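Local atomic coordinates of adenylation domain (Streptomyces sp., PDB entry 5N9X), a protein that belongs to the ANL superfamily of AMP-binding enzymes, as an adenylation domain modelled here with adenosine-5'-triphosphate and threonine bound. Residues R279-G284 and P305-M310; A199-L204 and I251-Q256; L205-A210 and N255-A260; I273-L278 and R294-R299. All blocks are in the same frame, centred on the assembly; numbering follows the deposited sequence.

Interactions 1 to 3 share or adjoin strand 253-256 and its neighbour 280-284; interaction 2 joins them to a second sheet, and interaction 4 lies farther out. Strand 280-284 of interaction 1 lies between strand 306-310 and strand 253-256 of interaction 2 (contact centres about 11 Å apart), Val282 N meeting Leu254 O at 2.8 Å. Interaction 3 shares Asn255 and Gln256 with interaction 2. Asn309 and Met310 accept from N6 of the ATP, Asn309 weakly; the Thr257 side chain of interaction 3 is about 7 Å from the threonine. Interaction 4, centred about 12 Å from interaction 1, joins crossover helix 290-300 to loop 273-278; the helix touches the sheet, Leu307 CD2 lying 3.8 Å from Trp296 CD1.

Interaction 1 of 4, residues R279-G284 and P305-M310; sequences RYVVFG and PHLINM. With ATP (adenosine-5'-triphosphate), chain D.
The ring of Phe283 is met at its edge by the neighbouring strand: CD1 lies 3.3 Å from Ile308 O and CE1 3.9 Å from Leu307 CB, both near the ring plane. Beyond the two segments, Phe261 forms an edge-to-face pair with this ring. On the other side of the sheet the Tyr280 ring takes the methyl of Ile308 at its edge, with CD1 to Ile308 CD1 at 3.7 Å, and pairs edge-to-face with Phe195. It also runs alongside the His306 ring, the planes 41° apart, and Tyr280 CE1 comes within 3.6 Å of His306 CD2. Val281 is on the same face as Phe283, its CB 3.5 Å from Leu307 CD1 and its CG2 beside Pro305 CG. Five backbone bonds join the strands; those given by Val281 N, Ile308 N and Phe283 N are nearly straight, whereas the two at the ends, from His306 N and Met310 N, are more bent. The adenine amine is met by Asn309 and Met310. Met310 O accepts from ATP N6 at 2.9 Å, and Asn309 OD1 takes the same amine in a weak bond of 3.0 Å. With CG anti to the backbone N (chi1 -177°), the Asn309 amide extends to the nucleotide, and its ND2 has a weak bond to Val336 O. Arg279 and Tyr280 turn their polar ends to Ser196, the arginine also to Asp201. Strands 280-284 and 306-310 run parallel, 20° apart, as the two strands of a beta-alpha-beta crossover through helix 290-300; strand 253-256 flanks the first, and strand 321-324 pairs antiparallel with the second.

Interaction 2 of 4, residues A199-L204 and I251-Q256; sequences ADDRWL and ITVLNQ
Trp203 lays its indole against Val253, and the side chain can be traced outward atom by atom. CG anti to the carbonyl carbon (chi1 -71°) swings the ring back over the partner strand from a CB that starts away from it. CG then meets Val253 CB, and NE1 has Val253 CG2 nearby. The six-membered ring receives the main contact: Val253 CG1 stands 3.5 Å from its centroid, 4° off the normal, a CH-pi contact over the face. At the far rim CZ3 lies 3.7 Å from Asn255 ND2, the amide and ring planes being 26° apart. Trp216 meets the indole edge-to-face from helix 213-222. On the other side of the strand from the indole, Leu204 CD1 touches Ile251 CD1 at 3.5 Å and Leu204 CD2 lies alongside Leu254 CD1. Ahead of the strand, Thr252 OG1 has a double role, donating to Asp201 OD1 at 2.6 Å and accepting from Arg202 N at 2.9 Å. Asp201 OD1 is also salt-bridged to Arg279, so this carboxylate ties three pieces of chain together. Arg202 O accepts from both Thr252 N and Val253 N. Past the single bridge between Trp203 and Val253 the backbones part, and a water enters: it donates to Leu204 O and to Val253 O at 2.9 Å. Each strand is the outer one of its own sheet, 202-205 of a four-stranded mixed sheet and 253-256 of the large one. The single bridge and the water join the edges of two sheets within the AMP-binding region of this ANL-family protein.

Interaction 3 of 4, residues L205-A210 and N255-A260; sequences LFHSMA and NQTPTA
Phe206 and Asn255 face each other with their CA atoms 7.2 Å apart, too far for strand pairing. The 205-210 chain has just left its strand and continues as a loop, closing with an ST turn in which Ser208 OG accepts from Ala210 N. Opposite it, strand 253-256 ends and helix 258-271 begins; Thr257 is its N-cap, and OG1 takes the amide of Ala260 at 3.2 Å. Side chains bridge the gap. Gln256 starts away from the loop, but a bend at chi2 (-80°) brings its amide back over the Phe206 ring. There NE2 sits 3.3 Å above the plane, over the centre and 3.6 Å from each of the six carbons, with the amide plane 89° from that of the ring. Ala260 CB touches Phe206 CE1 loosely at 4.3 Å. His207 lies next to this ring, with Phe206 CD1 over one face of the imidazole. Its CE1 points edge-on at Asn255 O, 3.2 Å away, while NE2 is near the methyl CG2 of Thr257. The ND1 end is bonded to Glu217 of helix 213-222, which would hold the rotation of the imidazole. Phe211 and Phe213, which both line the threonine pocket, meet the same ring. Asn255 O thus has a polarised C-H before it, besides the amide of Gln256. With one N-H of Gln256 NE2 spent on that carbonyl, the perpendicular amide over the ring centre is consistent with the second N-H being directed at the pi cloud.

Interaction 4 of 4, residues I273-L278 and R294-R299; sequences IDLPEL and RPWAKR
Asp274 and Arg299 form the polar half of a contact between helix 290-300, the crossover helix of a beta-alpha-beta unit, and the loop before its first strand. That loop includes a type I beta turn from Leu275 to Leu278, closed by Leu278 N bonding to Leu275 O at 3.1 Å. Arg299 NH2 serves two acceptors: it donates to Asp274 OD1 at 2.9 Å, as part of a salt bridge, and weakly to Ile273 O at 3.4 Å. The carboxylate oxygen is approached on its anti side, whereas it lies almost in the guanidinium plane (6° out). Arg299 leaves the helix toward the loop, and bends at chi2 and chi3 bring NH2 to the carboxylate, while CG anti to the backbone N (chi1 -165°) turns the Asp274 carboxylate out to meet it. The bridge sits at the protein surface, so solvent would be expected to weaken its electrostatic pull. Within the turn, Pro276 O is bonded to Arg304. The apolar half is buried: Trp296 extends from the helix to the two leucines of the turn and also touches Phe261 and Thr265 of helix 258-271. Leu278 CD1 approaches Trp296 CZ2 at 4.2 Å, and Leu275 CD1 lies at the indole edge, 3.8 Å from CH2.

Interaction 1 of 4, residues R279-G284 and P305-M310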
# COMPACT_ATOMS: atom_id res chain seq x y z
N ARG A 279 -9.54 -16.93 5.52
CA ARG A 279 -8.54 -17.87 5.02
C ARG A 279 -7.17 -17.24 5.01
O ARG A 279 -6.19 -17.89 5.33
CB ARG A 279 -8.89 -18.38 3.61
CG ARG A 279 -10.25 -19.02 3.47
CD ARG A 279 -10.59 -19.25 2.00
NE ARG A 279 -9.74 -20.27 1.40
CZ ARG A 279 -8.90 -20.06 0.38
NH1 ARG A 279 -8.77 -18.85 -0.15
NH2 ARG A 279 -8.16 -21.07 -0.08
N TYR A 280 -7.10 -15.96 4.65
CA TYR A 280 -5.81 -15.26 4.61
C TYR A 280 -5.88 -13.88 5.22
O TYR A 280 -6.79 -13.11 4.95
CB TYR A 280 -5.31 -15.10 3.17
CG TYR A 280 -4.91 -16.35 2.44
CD1 TYR A 280 -3.66 -16.92 2.63
CD2 TYR A 280 -5.76 -16.91 1.50
CE1 TYR A 280 -3.27 -18.07 1.93
CE2 TYR A 280 -5.40 -18.04 0.78
CZ TYR A 280 -4.16 -18.62 1.01
OH TYR A 280 -3.80 -19.75 0.29
N VAL A 281 -4.89 -13.54 6.02
CA VAL A 281 -4.64 -12.15 6.33
C VAL A 281 -3.27 -11.81 5.76
O VAL A 281 -2.30 -12.44 6.09
CB VAL A 281 -4.71 -11.85 7.82
CG1 VAL A 281 -4.89 -10.36 8.05
CG2 VAL A 281 -5.87 -12.61 8.44
N VAL A 282 -3.22 -10.81 4.89
CA VAL A 282 -2.00 -10.43 4.21
C VAL A 282 -1.59 -9.10 4.76
O VAL A 282 -2.41 -8.20 4.81
CB VAL A 282 -2.18 -10.36 2.66
CG1 VAL A 282 -1.01 -9.66 2.01
CG2 VAL A 282 -2.36 -11.73 2.07
N PHE A 283 -0.34 -8.98 5.17
CA PHE A 283 0.18 -7.72 5.68
C PHE A 283 1.03 -7.07 4.62
O PHE A 283 1.77 -7.76 3.91
CB PHE A 283 1.03 -7.94 6.94
CG PHE A 283 0.31 -8.66 8.04
CD1 PHE A 283 0.21 -10.04 8.03
CD2 PHE A 283 -0.25 -7.95 9.09
CE1 PHE A 283 -0.45 -10.72 9.05
CE2 PHE A 283 -0.91 -8.63 10.13
CZ PHE A 283 -1.01 -10.01 10.10
N GLY A 284 0.96 -5.75 4.54
CA GLY A 284 1.89 -5.03 3.69
C GLY A 284 2.14 -3.60 4.11
O GLY A 284 1.31 -2.99 4.78
N PRO A 305 -6.82 -18.19 9.92
CA PRO A 305 -6.28 -18.02 8.56
C PRO A 305 -4.76 -18.14 8.55
O PRO A 305 -4.14 -18.13 9.61
CB PRO A 305 -6.72 -16.58 8.20
CG PRO A 305 -6.79 -15.88 9.51
CD PRO A 305 -7.36 -16.93 10.45
N HIS A 306 -4.18 -18.26 7.36
CA HIS A 306 -2.73 -18.07 7.23
C HIS A 306 -2.38 -16.60 7.44
O HIS A 306 -3.13 -15.71 7.05
CB HIS A 306 -2.21 -18.56 5.87
CG HIS A 306 -2.56 -19.97 5.53
ND1 HIS A 306 -2.01 -21.06 6.19
CD2 HIS A 306 -3.39 -20.49 4.59
CE1 HIS A 306 -2.49 -22.17 5.67
NE2 HIS A 306 -3.33 -21.86 4.70
N LEU A 307 -1.25 -16.34 8.10
CA LEU A 307 -0.74 -14.98 8.13
C LEU A 307 0.45 -14.89 7.20
O LEU A 307 1.39 -15.69 7.29
CB LEU A 307 -0.39 -14.55 9.56
CG LEU A 307 -1.56 -14.25 10.51
CD1 LEU A 307 -2.91 -14.12 9.82
CD2 LEU A 307 -1.67 -15.29 11.56
N ILE A 308 0.37 -13.94 6.26
CA ILE A 308 1.38 -13.73 5.24
C ILE A 308 1.88 -12.29 5.27
O ILE A 308 1.12 -11.33 5.10
CB ILE A 308 0.84 -14.05 3.82
CG1 ILE A 308 0.81 -15.56 3.58
CG2 ILE A 308 1.71 -13.40 2.75
CD1 ILE A 308 -0.39 -16.22 4.10
N ASN A 309 3.18 -12.15 5.51
CA ASN A 309 3.77 -10.83 5.47
C ASN A 309 4.26 -10.65 4.06
O ASN A 309 4.85 -11.56 3.51
CB ASN A 309 4.91 -10.67 6.48
CG ASN A 309 5.47 -9.26 6.46
OD1 ASN A 309 4.84 -8.37 5.90
ND2 ASN A 309 6.64 -9.05 7.06
N MET A 310 3.95 -9.52 3.45
CA MET A 310 4.49 -9.25 2.11
C MET A 310 5.23 -7.93 2.07
O MET A 310 4.64 -6.88 2.34
CB MET A 310 3.38 -9.26 1.04
CG MET A 310 2.69 -10.61 0.89
SD MET A 310 1.49 -10.77 -0.47
CE MET A 310 2.58 -11.34 -1.81
PG ATP D . 8.07 6.09 -1.69
O1G ATP D . 9.48 5.60 -1.37
O2G ATP D . 7.98 7.56 -1.95
O3G ATP D . 7.37 5.32 -2.79
PB ATP D . 6.58 4.58 0.32
O1B ATP D . 7.83 3.87 0.85
O2B ATP D . 5.38 4.74 1.20
O3B ATP D . 7.18 5.96 -0.30
PA ATP D . 5.22 2.63 -1.12
O1A ATP D . 5.65 1.91 -2.38
O2A ATP D . 3.73 2.85 -0.88
O3A ATP D . 6.03 4.01 -1.07
O5' ATP D . 5.88 1.99 0.23
C5' ATP D . 6.83 0.92 0.26
C4' ATP D . 7.73 1.05 1.49
O4' ATP D . 7.11 0.48 2.64
C3' ATP D . 9.10 0.41 1.35
O3' ATP D . 10.03 1.47 1.17
C2' ATP D . 9.36 -0.30 2.65
O2' ATP D . 10.26 0.50 3.42
C1' ATP D . 8.03 -0.33 3.38
N9 ATP D . 7.48 -1.72 3.46
C8 ATP D . 6.54 -2.24 2.64
N7 ATP D . 6.23 -3.52 2.95
C5 ATP D . 6.98 -3.84 4.02
C6 ATP D . 7.13 -5.06 4.86
N6 ATP D . 6.40 -6.16 4.59
N1 ATP D . 8.01 -5.02 5.87
C2 ATP D . 8.75 -3.91 6.10
N3 ATP D . 8.67 -2.76 5.40
C4 ATP D . 7.81 -2.66 4.35

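Interaction 2 of 4, residues A199-L204 and I251-Q256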
# COMPACT_ATOMS: atom_id res chain seq x y z
N ALA A 199 -12.92 -18.50 -6.98
CA ALA A 199 -14.15 -17.74 -7.16
C ALA A 199 -15.00 -17.62 -5.88
O ALA A 199 -15.81 -16.71 -5.77
CB ALA A 199 -14.97 -18.37 -8.26
N ASP A 200 -14.83 -18.52 -4.91
CA ASP A 200 -15.65 -18.49 -3.71
C ASP A 200 -15.21 -17.44 -2.68
O ASP A 200 -15.94 -17.14 -1.73
CB ASP A 200 -15.66 -19.88 -3.07
CG ASP A 200 -16.36 -20.91 -3.93
OD1 ASP A 200 -17.41 -20.60 -4.50
OD2 ASP A 200 -15.84 -22.03 -4.05
N ASP A 201 -14.01 -16.89 -2.86
CA ASP A 201 -13.48 -15.93 -1.89
C ASP A 201 -14.27 -14.61 -1.82
O ASP A 201 -15.01 -14.23 -2.74
CB ASP A 201 -11.99 -15.66 -2.19
CG ASP A 201 -11.08 -16.79 -1.71
OD1 ASP A 201 -11.19 -17.16 -0.53
OD2 ASP A 201 -10.27 -17.32 -2.51
N ARG A 202 -14.15 -13.94 -0.67
CA ARG A 202 -14.61 -12.58 -0.51
C ARG A 202 -13.42 -11.72 -0.11
O ARG A 202 -12.80 -11.97 0.93
CB ARG A 202 -15.71 -12.47 0.53
CG ARG A 202 -17.11 -12.75 0.04
CD ARG A 202 -17.60 -14.07 0.59
NE ARG A 202 -19.03 -14.24 0.39
CZ ARG A 202 -19.75 -15.18 1.00
NH1 ARG A 202 -19.17 -16.03 1.84
NH2 ARG A 202 -21.05 -15.27 0.76
N TRP A 203 -13.11 -10.72 -0.93
CA TRP A 203 -12.02 -9.81 -0.66
C TRP A 203 -12.60 -8.52 -0.09
O TRP A 203 -13.67 -8.07 -0.50
CB TRP A 203 -11.22 -9.52 -1.93
CG TRP A 203 -10.38 -10.67 -2.43
CD1 TRP A 203 -10.83 -11.88 -2.89
CD2 TRP A 203 -8.96 -10.69 -2.58
NE1 TRP A 203 -9.78 -12.65 -3.28
CE2 TRP A 203 -8.62 -11.96 -3.10
CE3 TRP A 203 -7.95 -9.77 -2.31
CZ2 TRP A 203 -7.29 -12.33 -3.35
CZ3 TRP A 203 -6.65 -10.12 -2.57
CH2 TRP A 203 -6.33 -11.40 -3.09
N LEU A 204 -11.91 -7.92 0.88
CA LEU A 204 -12.39 -6.67 1.44
C LEU A 204 -11.65 -5.53 0.76
O LEU A 204 -10.44 -5.56 0.70
CB LEU A 204 -12.16 -6.64 2.96
CG LEU A 204 -12.68 -5.42 3.73
CD1 LEU A 204 -14.19 -5.35 3.59
CD2 LEU A 204 -12.27 -5.49 5.20
N ILE A 251 -15.76 -12.34 4.92
CA ILE A 251 -14.48 -12.14 4.25
C ILE A 251 -13.50 -13.30 4.44
O ILE A 251 -13.29 -13.78 5.55
CB ILE A 251 -13.88 -10.81 4.72
CG1 ILE A 251 -14.66 -9.67 4.07
CG2 ILE A 251 -12.40 -10.70 4.37
CD1 ILE A 251 -14.83 -8.52 4.96
N THR A 252 -12.92 -13.76 3.34
CA THR A 252 -11.94 -14.84 3.37
C THR A 252 -10.50 -14.33 3.15
O THR A 252 -9.53 -14.99 3.53
CB THR A 252 -12.27 -15.92 2.31
OG1 THR A 252 -12.19 -15.35 1.00
CG2 THR A 252 -13.69 -16.47 2.51
N VAL A 253 -10.36 -13.16 2.52
CA VAL A 253 -9.04 -12.61 2.24
C VAL A 253 -8.95 -11.17 2.75
O VAL A 253 -9.47 -10.24 2.13
CB VAL A 253 -8.69 -12.64 0.73
CG1 VAL A 253 -7.31 -12.04 0.49
CG2 VAL A 253 -8.77 -14.07 0.19
N LEU A 254 -8.31 -10.99 3.90
CA LEU A 254 -8.20 -9.67 4.49
C LEU A 254 -6.77 -9.12 4.32
O LEU A 254 -5.79 -9.80 4.65
CB LEU A 254 -8.63 -9.70 5.97
CG LEU A 254 -8.35 -8.42 6.77
CD1 LEU A 254 -9.17 -7.27 6.27
CD2 LEU A 254 -8.67 -8.64 8.23
N ASN A 255 -6.68 -7.90 3.78
CA ASN A 255 -5.42 -7.15 3.64
C ASN A 255 -5.32 -5.98 4.63
O ASN A 255 -6.21 -5.15 4.71
CB ASN A 255 -5.25 -6.61 2.22
CG ASN A 255 -4.99 -7.70 1.21
OD1 ASN A 255 -3.85 -8.12 1.03
ND2 ASN A 255 -6.04 -8.17 0.55
N GLN A 256 -4.22 -5.92 5.35
CA GLN A 256 -4.06 -4.94 6.43
C GLN A 256 -2.63 -4.43 6.48
O GLN A 256 -1.69 -5.16 6.22
CB GLN A 256 -4.43 -5.57 7.78
CG GLN A 256 -5.90 -5.87 8.04
CD GLN A 256 -6.68 -4.63 8.45
OE1 GLN A 256 -6.83 -4.35 9.65
NE2 GLN A 256 -7.18 -3.89 7.47
O HOH W 1 -8.49 -7.79 1.03

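Interaction 3 of 4, residues L205-A210 and N255-A260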
# COMPACT_ATOMS: atom_id res chain seq x y z
N LEU A 205 -12.36 -4.55 0.21
CA LEU A 205 -11.68 -3.34 -0.26
C LEU A 205 -11.52 -2.38 0.94
O LEU A 205 -12.36 -1.50 1.19
CB LEU A 205 -12.41 -2.69 -1.43
CG LEU A 205 -11.77 -1.39 -1.95
CD1 LEU A 205 -10.54 -1.72 -2.74
CD2 LEU A 205 -12.72 -0.59 -2.84
N PHE A 206 -10.46 -2.59 1.70
CA PHE A 206 -10.19 -1.79 2.87
C PHE A 206 -9.43 -0.48 2.54
O PHE A 206 -9.56 0.51 3.26
CB PHE A 206 -9.41 -2.63 3.90
CG PHE A 206 -9.17 -1.94 5.21
CD1 PHE A 206 -8.07 -1.10 5.38
CD2 PHE A 206 -10.05 -2.08 6.27
CE1 PHE A 206 -7.84 -0.45 6.58
CE2 PHE A 206 -9.83 -1.43 7.48
CZ PHE A 206 -8.73 -0.61 7.63
N HIS A 207 -8.68 -0.47 1.44
CA HIS A 207 -7.73 0.61 1.20
C HIS A 207 -8.13 1.63 0.12
O HIS A 207 -8.90 1.33 -0.78
CB HIS A 207 -6.35 0.03 0.87
CG HIS A 207 -5.72 -0.73 2.00
ND1 HIS A 207 -5.88 -2.09 2.17
CD2 HIS A 207 -4.95 -0.31 3.02
CE1 HIS A 207 -5.21 -2.47 3.25
NE2 HIS A 207 -4.64 -1.41 3.78
N SER A 208 -7.58 2.84 0.23
CA SER A 208 -7.88 3.92 -0.69
C SER A 208 -7.56 3.54 -2.12
O SER A 208 -6.58 2.84 -2.37
CB SER A 208 -7.11 5.18 -0.32
OG SER A 208 -7.10 6.08 -1.41
N MET A 209 -8.36 3.99 -3.08
CA MET A 209 -8.03 3.62 -4.44
C MET A 209 -6.74 4.31 -4.92
O MET A 209 -6.14 3.89 -5.91
CB MET A 209 -9.21 3.90 -5.36
CG MET A 209 -10.31 2.84 -5.18
SD MET A 209 -11.49 2.82 -6.52
CE MET A 209 -10.34 2.63 -7.89
N ALA A 210 -6.27 5.31 -4.15
CA ALA A 210 -4.99 5.98 -4.43
C ALA A 210 -3.81 5.37 -3.66
O ALA A 210 -2.73 5.97 -3.58
CB ALA A 210 -5.10 7.46 -4.11
N ASN A 255 -6.68 -7.90 3.78
CA ASN A 255 -5.42 -7.15 3.64
C ASN A 255 -5.32 -5.98 4.63
O ASN A 255 -6.21 -5.15 4.71
CB ASN A 255 -5.25 -6.61 2.22
CG ASN A 255 -4.99 -7.70 1.21
OD1 ASN A 255 -3.85 -8.12 1.03
ND2 ASN A 255 -6.04 -8.17 0.55
N GLN A 256 -4.22 -5.92 5.35
CA GLN A 256 -4.06 -4.94 6.43
C GLN A 256 -2.63 -4.43 6.48
O GLN A 256 -1.69 -5.16 6.22
CB GLN A 256 -4.43 -5.57 7.78
CG GLN A 256 -5.90 -5.87 8.04
CD GLN A 256 -6.68 -4.63 8.45
OE1 GLN A 256 -6.83 -4.35 9.65
NE2 GLN A 256 -7.18 -3.89 7.47
N THR A 257 -2.45 -3.16 6.83
CA THR A 257 -1.14 -2.76 7.30
C THR A 257 -1.00 -3.29 8.71
O THR A 257 -2.00 -3.60 9.35
CB THR A 257 -0.95 -1.28 7.25
OG1 THR A 257 -1.91 -0.68 8.11
CG2 THR A 257 -1.12 -0.78 5.82
N PRO A 258 0.24 -3.42 9.20
CA PRO A 258 0.35 -3.85 10.59
C PRO A 258 -0.35 -2.90 11.57
O PRO A 258 -1.01 -3.41 12.48
CB PRO A 258 1.87 -3.91 10.81
CG PRO A 258 2.40 -4.29 9.42
CD PRO A 258 1.52 -3.50 8.48
N THR A 259 -0.26 -1.60 11.38
CA THR A 259 -0.97 -0.63 12.23
C THR A 259 -2.48 -0.89 12.27
O THR A 259 -3.09 -0.91 13.34
CB THR A 259 -0.73 0.82 11.74
OG1 THR A 259 0.67 1.09 11.77
CG2 THR A 259 -1.48 1.84 12.60
N ALA A 260 -3.06 -1.11 11.10
CA ALA A 260 -4.48 -1.39 10.97
C ALA A 260 -4.87 -2.71 11.66
O ALA A 260 -5.90 -2.78 12.33
CB ALA A 260 -4.88 -1.42 9.49

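Interaction 4 of 4, residues I273-L278 and R294-R299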
# COMPACT_ATOMS: atom_id res chain seq x y z
N ILE A 273 -14.95 -11.55 18.88
CA ILE A 273 -15.49 -11.91 17.59
C ILE A 273 -14.80 -13.16 17.03
O ILE A 273 -13.59 -13.36 17.20
CB ILE A 273 -15.39 -10.75 16.62
CG1 ILE A 273 -16.18 -9.55 17.16
CG2 ILE A 273 -15.89 -11.16 15.25
CD1 ILE A 273 -15.94 -8.24 16.39
N ASP A 274 -15.57 -14.03 16.39
CA ASP A 274 -14.95 -15.17 15.72
C ASP A 274 -14.97 -14.91 14.21
O ASP A 274 -15.89 -14.28 13.69
CB ASP A 274 -15.66 -16.48 16.08
CG ASP A 274 -14.83 -17.71 15.71
OD1 ASP A 274 -13.60 -17.72 15.96
OD2 ASP A 274 -15.42 -18.67 15.16
N LEU A 275 -13.93 -15.37 13.52
CA LEU A 275 -13.90 -15.19 12.07
C LEU A 275 -13.62 -16.50 11.32
O LEU A 275 -12.61 -16.62 10.64
CB LEU A 275 -12.86 -14.13 11.70
CG LEU A 275 -13.05 -12.77 12.39
CD1 LEU A 275 -11.78 -11.92 12.40
CD2 LEU A 275 -14.20 -12.03 11.77
N PRO A 276 -14.53 -17.47 11.43
CA PRO A 276 -14.23 -18.81 10.90
C PRO A 276 -14.02 -18.86 9.37
O PRO A 276 -13.40 -19.79 8.86
CB PRO A 276 -15.46 -19.62 11.29
CG PRO A 276 -16.56 -18.61 11.34
CD PRO A 276 -15.91 -17.39 11.94
N GLU A 277 -14.54 -17.86 8.66
CA GLU A 277 -14.40 -17.81 7.21
C GLU A 277 -13.06 -17.23 6.72
O GLU A 277 -12.70 -17.44 5.55
CB GLU A 277 -15.56 -17.01 6.61
CG GLU A 277 -16.93 -17.55 7.02
CD GLU A 277 -18.02 -17.14 6.06
OE1 GLU A 277 -18.01 -17.63 4.91
OE2 GLU A 277 -18.91 -16.36 6.46
N LEU A 278 -12.34 -16.52 7.58
CA LEU A 278 -11.04 -15.95 7.18
C LEU A 278 -10.02 -17.02 6.76
O LEU A 278 -9.69 -17.92 7.54
CB LEU A 278 -10.42 -15.11 8.31
CG LEU A 278 -10.25 -13.61 8.01
CD1 LEU A 278 -9.50 -12.89 9.12
CD2 LEU A 278 -9.57 -13.42 6.69
N ARG A 294 1.41 -11.72 18.06
CA ARG A 294 1.22 -12.68 19.16
C ARG A 294 -0.23 -12.75 19.69
O ARG A 294 -0.77 -13.85 19.82
CB ARG A 294 2.18 -12.37 20.33
CG ARG A 294 3.68 -12.40 19.99
CD ARG A 294 4.57 -12.42 21.25
NE ARG A 294 5.67 -11.45 21.18
CZ ARG A 294 6.92 -11.73 20.85
NH1 ARG A 294 7.27 -12.98 20.56
NH2 ARG A 294 7.83 -10.76 20.81
N PRO A 295 -0.87 -11.60 19.97
CA PRO A 295 -2.24 -11.72 20.51
C PRO A 295 -3.19 -12.42 19.56
O PRO A 295 -3.98 -13.26 19.99
CB PRO A 295 -2.68 -10.27 20.73
CG PRO A 295 -1.43 -9.47 20.72
CD PRO A 295 -0.46 -10.19 19.85
N TRP A 296 -3.11 -12.08 18.27
CA TRP A 296 -3.87 -12.83 17.27
C TRP A 296 -3.59 -14.32 17.35
O TRP A 296 -4.52 -15.13 17.40
CB TRP A 296 -3.53 -12.35 15.87
CG TRP A 296 -4.41 -12.93 14.80
CD1 TRP A 296 -4.18 -14.05 14.07
CD2 TRP A 296 -5.66 -12.40 14.35
NE1 TRP A 296 -5.22 -14.26 13.19
CE2 TRP A 296 -6.14 -13.26 13.34
CE3 TRP A 296 -6.42 -11.28 14.70
CZ2 TRP A 296 -7.34 -13.04 12.68
CZ3 TRP A 296 -7.61 -11.06 14.04
CH2 TRP A 296 -8.07 -11.94 13.04
N ALA A 297 -2.31 -14.69 17.36
CA ALA A 297 -1.92 -16.08 17.21
C ALA A 297 -2.36 -16.96 18.38
O ALA A 297 -2.62 -18.14 18.21
CB ALA A 297 -0.42 -16.18 16.99
N LYS A 298 -2.48 -16.40 19.57
CA LYS A 298 -2.96 -17.22 20.66
C LYS A 298 -4.45 -17.55 20.52
O LYS A 298 -4.89 -18.62 20.96
CB LYS A 298 -2.70 -16.57 22.02
CG LYS A 298 -2.21 -17.60 23.01
CD LYS A 298 -2.99 -17.55 24.31
CE LYS A 298 -2.14 -18.05 25.48
NZ LYS A 298 -2.88 -17.89 26.77
N ARG A 299 -5.22 -16.66 19.90
CA ARG A 299 -6.67 -16.89 19.74
C ARG A 299 -7.02 -17.83 18.62
O ARG A 299 -7.85 -18.73 18.80
CB ARG A 299 -7.43 -15.58 19.51
CG ARG A 299 -8.29 -15.24 20.70
CD ARG A 299 -9.55 -16.10 20.73
NE ARG A 299 -10.57 -15.80 19.72
CZ ARG A 299 -11.18 -16.71 18.96
NH1 ARG A 299 -10.83 -17.98 19.02
NH2 ARG A 299 -12.12 -16.35 18.09